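Local coordinates for putative secreted glycosylhydrolase (PDB 3IMM), which is probably a secreted hydrolase of the 3-keto-disaccharide hydrolase family, likely to act on sugar substrates, at residues Glu23-Thr28 / Glu38-Lys43; Glu50-Phe55 / Asn195-Ser200; Glu81-Asp86 / Ala103-Leu108. One frame throughout, in Å; residues are numbered along the deposited sequence.

Contact 1 (Glu23-Thr28 / Glu38-Lys43); sequences EVWSET and ESIWTK
The small two-stranded hairpin that begins with strand 25-28 meets strand 40-42, next to the outermost strand 18-19 of the five-stranded antiparallel sheet, and the residues just before it; Trp25 makes most of the join to Glu38, Ser39 and Ile40. The two backbones do not pair; Trp25 and Ile40 have CA atoms 7.2 Å apart, a gap filled by side chains. Ile40 lays its CG2 methyl over one face of the indole, 3.5 Å from the centroid of the six-membered ring and only 10° off the ring normal, a nearly centred CH-pi contact. With CG1 anti to the backbone N (chi1 179°), Ile40 leaves CG2 to cover the benzo ring while CD1 reaches back towards CB and CG of Trp25. A beta-branched residue suits this place, since its two arms spread across the indole.

The pyrrole side of the same ring is polar. Trp25 NE1 donates to the backbone O of Glu38 at 2.8 Å, the N-H...O angle a bent 145° and the acceptor somewhat out of the ring plane. This satisfies the one polar atom of a buried side chain and fixes the rotation of the indole. Beside it, Val24 CG1 lies 3.6 Å from Glu38 O, so an apolar methyl covers the carbonyl next to its hydrogen bond. Leu182, from strand 179-182, touches both Trp25 and Ile40, extending this hydrophobic packing of a hairpin against a sheet of the concanavalin-like beta-sandwich.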
# COMPACT_ATOMS: atom_id res chain seq x y z
N GLU A 23 2.12 21.09 -3.85
CA GLU A 23 2.03 21.61 -2.49
C GLU A 23 1.75 20.51 -1.46
O GLU A 23 1.75 20.77 -0.26
CB GLU A 23 0.95 22.73 -2.41
CG GLU A 23 1.16 23.86 -3.41
CD GLU A 23 2.56 24.51 -3.30
OE1 GLU A 23 2.80 25.13 -2.22
OE2 GLU A 23 3.40 24.43 -4.28
N VAL A 24 1.47 19.30 -1.93
CA VAL A 24 1.24 18.19 -1.04
C VAL A 24 2.49 17.29 -1.06
O VAL A 24 3.05 16.97 -0.02
CB VAL A 24 -0.03 17.43 -1.43
CG1 VAL A 24 -0.33 16.21 -0.47
CG2 VAL A 24 -1.21 18.39 -1.47
N TRP A 25 2.93 16.92 -2.25
CA TRP A 25 3.94 15.88 -2.40
C TRP A 25 5.20 16.46 -2.92
O TRP A 25 5.17 17.21 -3.89
CB TRP A 25 3.46 14.82 -3.37
CG TRP A 25 2.46 13.89 -2.77
CD1 TRP A 25 1.12 13.99 -2.85
CD2 TRP A 25 2.74 12.73 -1.98
NE1 TRP A 25 0.53 12.97 -2.16
CE2 TRP A 25 1.51 12.19 -1.60
CE3 TRP A 25 3.91 12.10 -1.56
CZ2 TRP A 25 1.41 11.01 -0.85
CZ3 TRP A 25 3.82 10.95 -0.79
CH2 TRP A 25 2.57 10.41 -0.46
N SER A 26 6.31 16.08 -2.30
CA SER A 26 7.63 16.55 -2.74
C SER A 26 8.75 15.59 -2.31
O SER A 26 8.65 14.84 -1.33
CB SER A 26 7.90 17.95 -2.21
OG SER A 26 8.15 17.92 -0.83
N GLU A 27 9.80 15.58 -3.09
CA GLU A 27 11.02 14.90 -2.75
C GLU A 27 12.06 15.83 -2.07
O GLU A 27 12.42 16.89 -2.63
CB GLU A 27 11.65 14.33 -4.03
CG GLU A 27 10.79 13.33 -4.76
CD GLU A 27 11.42 12.88 -6.07
OE1 GLU A 27 11.79 13.76 -6.93
OE2 GLU A 27 11.55 11.66 -6.22
N THR A 28 12.56 15.40 -0.90
CA THR A 28 13.58 16.13 -0.14
C THR A 28 14.74 15.17 0.06
O THR A 28 14.57 14.08 0.63
CB THR A 28 13.05 16.58 1.25
OG1 THR A 28 11.97 17.50 1.07
CG2 THR A 28 14.17 17.23 2.13
N GLU A 38 -3.99 14.44 0.42
CA GLU A 38 -4.21 13.92 -0.93
C GLU A 38 -3.14 12.92 -1.36
O GLU A 38 -1.98 13.02 -0.95
CB GLU A 38 -4.31 15.06 -1.92
CG GLU A 38 -4.75 14.67 -3.32
CD GLU A 38 -4.90 15.89 -4.22
OE1 GLU A 38 -3.89 16.44 -4.75
OE2 GLU A 38 -6.06 16.31 -4.39
N SER A 39 -3.55 11.97 -2.20
CA SER A 39 -2.71 10.91 -2.71
C SER A 39 -1.82 11.35 -3.89
O SER A 39 -2.01 12.42 -4.49
CB SER A 39 -3.59 9.72 -3.13
OG SER A 39 -4.34 9.18 -2.04
N ILE A 40 -0.85 10.50 -4.23
CA ILE A 40 -0.01 10.68 -5.43
C ILE A 40 -0.20 9.43 -6.29
O ILE A 40 -0.23 8.31 -5.77
CB ILE A 40 1.52 10.89 -5.07
CG1 ILE A 40 2.38 11.05 -6.33
CG2 ILE A 40 2.09 9.76 -4.13
CD1 ILE A 40 3.66 11.76 -6.11
N TRP A 41 -0.37 9.62 -7.61
CA TRP A 41 -0.69 8.51 -8.48
C TRP A 41 0.25 8.45 -9.62
O TRP A 41 0.80 9.47 -10.05
CB TRP A 41 -2.12 8.61 -9.04
CG TRP A 41 -3.18 8.71 -7.97
CD1 TRP A 41 -3.80 9.83 -7.54
CD2 TRP A 41 -3.73 7.62 -7.21
NE1 TRP A 41 -4.69 9.53 -6.54
CE2 TRP A 41 -4.66 8.18 -6.32
CE3 TRP A 41 -3.54 6.24 -7.22
CZ2 TRP A 41 -5.40 7.40 -5.43
CZ3 TRP A 41 -4.25 5.47 -6.35
CH2 TRP A 41 -5.17 6.05 -5.45
N THR A 42 0.41 7.24 -10.15
CA THR A 42 1.02 7.07 -11.44
C THR A 42 0.11 7.69 -12.49
O THR A 42 -1.11 7.77 -12.32
CB THR A 42 1.30 5.58 -11.74
OG1 THR A 42 0.09 4.84 -11.64
CG2 THR A 42 2.33 5.00 -10.78
N LYS A 43 0.71 8.16 -13.59
CA LYS A 43 -0.06 8.68 -14.70
C LYS A 43 -0.56 7.53 -15.59
O LYS A 43 -1.53 7.69 -16.35
CB LYS A 43 0.80 9.63 -15.55
CG LYS A 43 1.07 10.99 -14.95
CD LYS A 43 1.83 11.85 -15.99
CE LYS A 43 1.98 13.27 -15.53
NZ LYS A 43 2.93 13.92 -16.40

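Contact 2 (Glu50-Phe55 / Asn195-Ser200)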
# COMPACT_ATOMS: atom_id res chain seq x y z
N GLU A 50 6.01 -6.09 -10.26
CA GLU A 50 6.48 -6.02 -8.91
C GLU A 50 6.95 -4.61 -8.60
O GLU A 50 7.68 -3.95 -9.41
CB GLU A 50 7.57 -7.06 -8.61
CG GLU A 50 8.73 -7.07 -9.48
CD GLU A 50 9.64 -8.26 -9.20
OE1 GLU A 50 9.47 -8.94 -8.18
OE2 GLU A 50 10.52 -8.52 -10.03
N LEU A 51 6.47 -4.13 -7.44
CA LEU A 51 6.72 -2.79 -6.96
C LEU A 51 7.62 -2.94 -5.74
O LEU A 51 7.33 -3.71 -4.85
CB LEU A 51 5.38 -2.12 -6.63
CG LEU A 51 5.34 -0.74 -5.95
CD1 LEU A 51 5.82 0.34 -6.91
CD2 LEU A 51 3.93 -0.42 -5.44
N ASP A 52 8.74 -2.22 -5.75
CA ASP A 52 9.67 -2.11 -4.62
C ASP A 52 9.63 -0.70 -4.08
O ASP A 52 9.55 0.29 -4.86
CB ASP A 52 11.10 -2.36 -5.08
CG ASP A 52 11.58 -3.73 -4.80
OD1 ASP A 52 10.79 -4.66 -4.86
OD2 ASP A 52 12.76 -3.86 -4.53
N LEU A 53 9.74 -0.59 -2.76
CA LEU A 53 9.85 0.71 -2.12
C LEU A 53 10.46 0.56 -0.75
O LEU A 53 10.30 -0.46 -0.09
CB LEU A 53 8.48 1.36 -2.00
CG LEU A 53 7.39 0.67 -1.15
CD1 LEU A 53 6.49 1.70 -0.51
CD2 LEU A 53 6.56 -0.34 -1.95
N ASP A 54 11.17 1.59 -0.32
CA ASP A 54 11.66 1.71 1.03
C ASP A 54 10.66 2.60 1.69
O ASP A 54 10.09 3.48 1.02
CB ASP A 54 13.04 2.37 1.09
CG ASP A 54 14.12 1.61 0.29
OD1 ASP A 54 13.90 0.44 -0.07
OD2 ASP A 54 15.20 2.20 0.00
N PHE A 55 10.41 2.39 2.99
CA PHE A 55 9.68 3.34 3.79
C PHE A 55 10.21 3.39 5.21
O PHE A 55 10.80 2.40 5.71
CB PHE A 55 8.19 3.03 3.76
CG PHE A 55 7.82 1.77 4.46
CD1 PHE A 55 7.48 1.79 5.82
CD2 PHE A 55 7.76 0.57 3.76
CE1 PHE A 55 7.10 0.62 6.47
CE2 PHE A 55 7.41 -0.62 4.42
CZ PHE A 55 7.09 -0.60 5.77
N ASN A 195 13.36 5.14 -3.09
CA ASN A 195 13.64 4.05 -4.01
C ASN A 195 12.36 3.34 -4.47
O ASN A 195 12.31 2.14 -4.50
CB ASN A 195 14.61 3.04 -3.36
CG ASN A 195 15.98 3.61 -3.17
OD1 ASN A 195 16.54 4.18 -4.11
ND2 ASN A 195 16.55 3.44 -1.99
N ILE A 196 11.35 4.10 -4.87
CA ILE A 196 10.09 3.54 -5.37
C ILE A 196 10.28 3.22 -6.84
O ILE A 196 10.46 4.12 -7.69
CB ILE A 196 8.93 4.46 -5.17
CG1 ILE A 196 8.94 5.05 -3.77
CG2 ILE A 196 7.61 3.74 -5.41
CD1 ILE A 196 8.16 6.33 -3.68
N LYS A 197 10.23 1.93 -7.15
CA LYS A 197 10.52 1.41 -8.48
C LYS A 197 9.65 0.21 -8.84
O LYS A 197 9.06 -0.44 -7.99
CB LYS A 197 12.01 1.05 -8.62
CG LYS A 197 12.54 0.04 -7.57
CD LYS A 197 14.03 -0.07 -7.67
CE LYS A 197 14.60 -1.39 -7.12
NZ LYS A 197 16.10 -1.37 -7.25
N ILE A 198 9.56 -0.04 -10.12
CA ILE A 198 8.65 -1.03 -10.63
C ILE A 198 9.31 -1.76 -11.82
O ILE A 198 10.12 -1.19 -12.54
CB ILE A 198 7.30 -0.37 -11.02
CG1 ILE A 198 6.26 -1.43 -11.36
CG2 ILE A 198 7.47 0.64 -12.21
CD1 ILE A 198 4.85 -0.87 -11.45
N ARG A 199 8.98 -3.03 -11.98
CA ARG A 199 9.25 -3.72 -13.24
C ARG A 199 8.21 -4.78 -13.50
O ARG A 199 7.51 -5.21 -12.60
CB ARG A 199 10.64 -4.32 -13.25
CG ARG A 199 10.82 -5.43 -12.33
CD ARG A 199 12.18 -6.10 -12.49
NE ARG A 199 12.32 -7.03 -11.37
CZ ARG A 199 13.45 -7.59 -10.98
NH1 ARG A 199 14.59 -7.32 -11.60
NH2 ARG A 199 13.46 -8.38 -9.92
N SER A 200 8.12 -5.22 -14.75
CA SER A 200 7.14 -6.22 -15.12
C SER A 200 7.56 -7.60 -14.64
O SER A 200 8.74 -7.90 -14.51
CB SER A 200 6.91 -6.22 -16.62
OG SER A 200 6.51 -4.91 -17.03
O HOH W 1 10.25 -9.38 -12.79
O HOH W 2 13.17 0.05 -3.10
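Glu50 and Arg199 face each other as a hydrogen-bonded pair, their backbones joined by Glu50 N to Arg199 O (2.9 Å) and Arg199 N to Glu50 O. Their side chains run side by side in the same direction, and Arg199 turns both NE and NH2 onto a single oxygen, Glu50 OE2. Arg199 NE, 2.7 Å from Glu50 OE2, comes on the anti side but tilted out of the carboxylate plane; NH2 comes from above the same face, and the carboxylate and guanidinium planes are 30° apart. A water adds a third donor to OE2 and also serves Ser200 O.

Two strands of an antiparallel sheet, 49-57 and 191-200, are zipped together in this way in one layer of a concanavalin-like sandwich. Asp52 and Lys197 exchange the next backbone pair, each 2.9 Å from N to O. The carboxylate of Asp52 turns to a salt bridge with Arg126, while Lys197 makes a cation-pi contact with Trp7. Between these pairs, Leu51 and Ile198 point to the other face, where Leu51 CD1 meets Ile196 CG2 at 4.1 Å as aliphatic packing.

Beyond the ladder, Asn195 ND2 donates to Asp54 OD2 in an almost straight bond of 2.7 Å (179°), on the syn side of the carboxylate, though well out of its plane; Arg194 NE makes a salt bridge to the same OD2, while a water bridges Asp54 OD1 and Asn195 O.

Contact 3 (Glu81-Asp86 / Ala103-Leu108); sequences EIQIAD and AIYGHL. With NA (sodium ion), chain D.
The backbones of strand 80-85 and the loop 103-108 are joined by a single bridge at Ile82 and Ile104, with Gln83 N donating to Ala103 O (2.7 Å) and Tyr105 N to Glu81 O (2.8 Å). A classic beta bulge follows, in which His107 N and Leu108 N both donate to Ile104 O; Gly106, at positive phi, is a residue type that accepts this turn readily. His107 ND1 donates to Tyr105 O at 2.8 Å, nearly in the plane of its ring, and so helps to hold the loop.

On one side of the bridge Ile82 CG1 and Ile104 CD1 meet as aliphatic packing. On the other, Glu81 and Gln83 reach the sodium ion. Both place CG anti to the backbone N, but Glu81 then stays extended while Gln83 bends at chi2 (75°), bringing two oxygens from alternate residues to one ion. Gln83 OE1 lies 2.4 Å from the sodium and Glu81 OE2 2.7 Å; Asn62 and Ser63 complete the protein ligands. The amide of Gln83 is oriented by its NE2, which donates to Glu99 O, and Glu81 OE2 also accepts from Gln183. Tyr105 runs alongside Glu81, its CB 3.6 Å from Glu81 OE1, and crosses Gln83 obliquely, with CD1 near Gln83 OE1. All-oxygen protein ligands, one carboxylate with neutral carbonyl and amide oxygens, suit a hard monovalent cation.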
# COMPACT_ATOMS: atom_id res chain seq x y z
N GLU A 81 -5.42 -2.04 -1.18
CA GLU A 81 -4.46 -1.33 -0.34
C GLU A 81 -3.62 -2.30 0.50
O GLU A 81 -4.14 -3.14 1.27
CB GLU A 81 -5.13 -0.34 0.60
CG GLU A 81 -4.18 0.31 1.56
CD GLU A 81 -4.88 1.25 2.51
OE1 GLU A 81 -6.13 1.18 2.61
OE2 GLU A 81 -4.18 2.05 3.16
N ILE A 82 -2.31 -2.16 0.31
CA ILE A 82 -1.32 -2.83 1.11
C ILE A 82 -1.01 -1.89 2.27
O ILE A 82 -0.50 -0.80 2.09
CB ILE A 82 -0.03 -3.15 0.35
CG1 ILE A 82 -0.29 -4.11 -0.83
CG2 ILE A 82 0.95 -3.86 1.35
CD1 ILE A 82 -1.00 -3.53 -2.06
N GLN A 83 -1.39 -2.34 3.47
CA GLN A 83 -1.21 -1.55 4.68
C GLN A 83 0.26 -1.30 5.01
O GLN A 83 1.09 -2.22 4.98
CB GLN A 83 -1.83 -2.32 5.84
CG GLN A 83 -1.79 -1.63 7.18
CD GLN A 83 -2.77 -0.51 7.32
OE1 GLN A 83 -3.31 -0.02 6.33
NE2 GLN A 83 -3.04 -0.12 8.56
N ILE A 84 0.56 -0.07 5.41
CA ILE A 84 1.84 0.27 6.02
C ILE A 84 1.52 0.86 7.36
O ILE A 84 0.72 1.78 7.46
CB ILE A 84 2.66 1.31 5.21
CG1 ILE A 84 3.12 0.73 3.91
CG2 ILE A 84 3.90 1.73 6.00
CD1 ILE A 84 3.78 1.74 3.01
N ALA A 85 2.11 0.30 8.42
CA ALA A 85 1.75 0.71 9.75
C ALA A 85 2.90 0.48 10.70
O ALA A 85 3.68 -0.45 10.55
CB ALA A 85 0.47 -0.04 10.25
N ASP A 86 2.96 1.33 11.71
CA ASP A 86 3.81 1.12 12.87
C ASP A 86 3.22 0.09 13.82
O ASP A 86 2.51 0.43 14.75
CB ASP A 86 4.02 2.43 13.65
CG ASP A 86 4.82 2.23 14.92
OD1 ASP A 86 5.60 1.24 14.97
OD2 ASP A 86 4.68 3.04 15.86
N ALA A 103 -0.24 -6.11 5.65
CA ALA A 103 -1.54 -6.67 5.41
C ALA A 103 -2.18 -6.09 4.16
O ALA A 103 -1.80 -5.02 3.68
CB ALA A 103 -2.43 -6.44 6.59
N ILE A 104 -3.20 -6.78 3.66
CA ILE A 104 -4.14 -6.21 2.69
C ILE A 104 -5.26 -5.60 3.50
O ILE A 104 -6.08 -6.30 4.15
CB ILE A 104 -4.67 -7.24 1.66
CG1 ILE A 104 -3.53 -8.05 1.07
CG2 ILE A 104 -5.47 -6.54 0.50
CD1 ILE A 104 -2.52 -7.14 0.33
N TYR A 105 -5.25 -4.27 3.54
CA TYR A 105 -6.03 -3.53 4.49
C TYR A 105 -7.49 -3.92 4.35
O TYR A 105 -8.03 -3.95 3.26
CB TYR A 105 -5.92 -2.00 4.37
CG TYR A 105 -6.85 -1.35 5.33
CD1 TYR A 105 -6.54 -1.30 6.67
CD2 TYR A 105 -8.11 -0.87 4.93
CE1 TYR A 105 -7.43 -0.77 7.60
CE2 TYR A 105 -9.00 -0.34 5.85
CZ TYR A 105 -8.63 -0.27 7.18
OH TYR A 105 -9.46 0.25 8.12
N GLY A 106 -8.10 -4.20 5.49
CA GLY A 106 -9.52 -4.58 5.53
C GLY A 106 -9.90 -5.97 5.05
O GLY A 106 -11.09 -6.37 5.15
N HIS A 107 -8.89 -6.74 4.62
CA HIS A 107 -9.12 -7.99 3.88
C HIS A 107 -8.32 -9.22 4.35
O HIS A 107 -8.86 -10.35 4.37
CB HIS A 107 -8.92 -7.75 2.38
CG HIS A 107 -9.96 -6.85 1.80
ND1 HIS A 107 -9.88 -5.47 1.86
CD2 HIS A 107 -11.14 -7.13 1.20
CE1 HIS A 107 -10.95 -4.95 1.30
NE2 HIS A 107 -11.74 -5.94 0.89
N LEU A 108 -7.05 -9.02 4.68
CA LEU A 108 -6.16 -10.13 4.99
C LEU A 108 -5.00 -9.68 5.87
O LEU A 108 -4.28 -8.74 5.53
CB LEU A 108 -5.62 -10.76 3.68
CG LEU A 108 -4.70 -11.97 3.83
CD1 LEU A 108 -5.49 -13.22 4.40
CD2 LEU A 108 -4.01 -12.24 2.49
NA NA D . -3.64 2.31 5.80
O HOH W 3 -7.28 -3.50 0.29

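Along the chain, contact 1 closes before contact 2 opens, and contact 3 falls wholly between the two segments of contact 2, which are some 140 residues apart. The centres of contacts 1 and 2 are about 16 Å apart, those of 2 and 3 about 17 Å and those of 1 and 3 about 21 Å. Contacts 1 and 3 both involve the five-stranded sheet, through strands 40-42 and 80-85, whereas contact 2 lies in the six-stranded one. Among the places where the layers touch, Phe55 CE1 packs against Ile84 CG2, 3.4 Å away. Contact 2 thus ties strand 49-57 to the last strand, 191-200, while contact 3 bears half of the sodium's protein ligands.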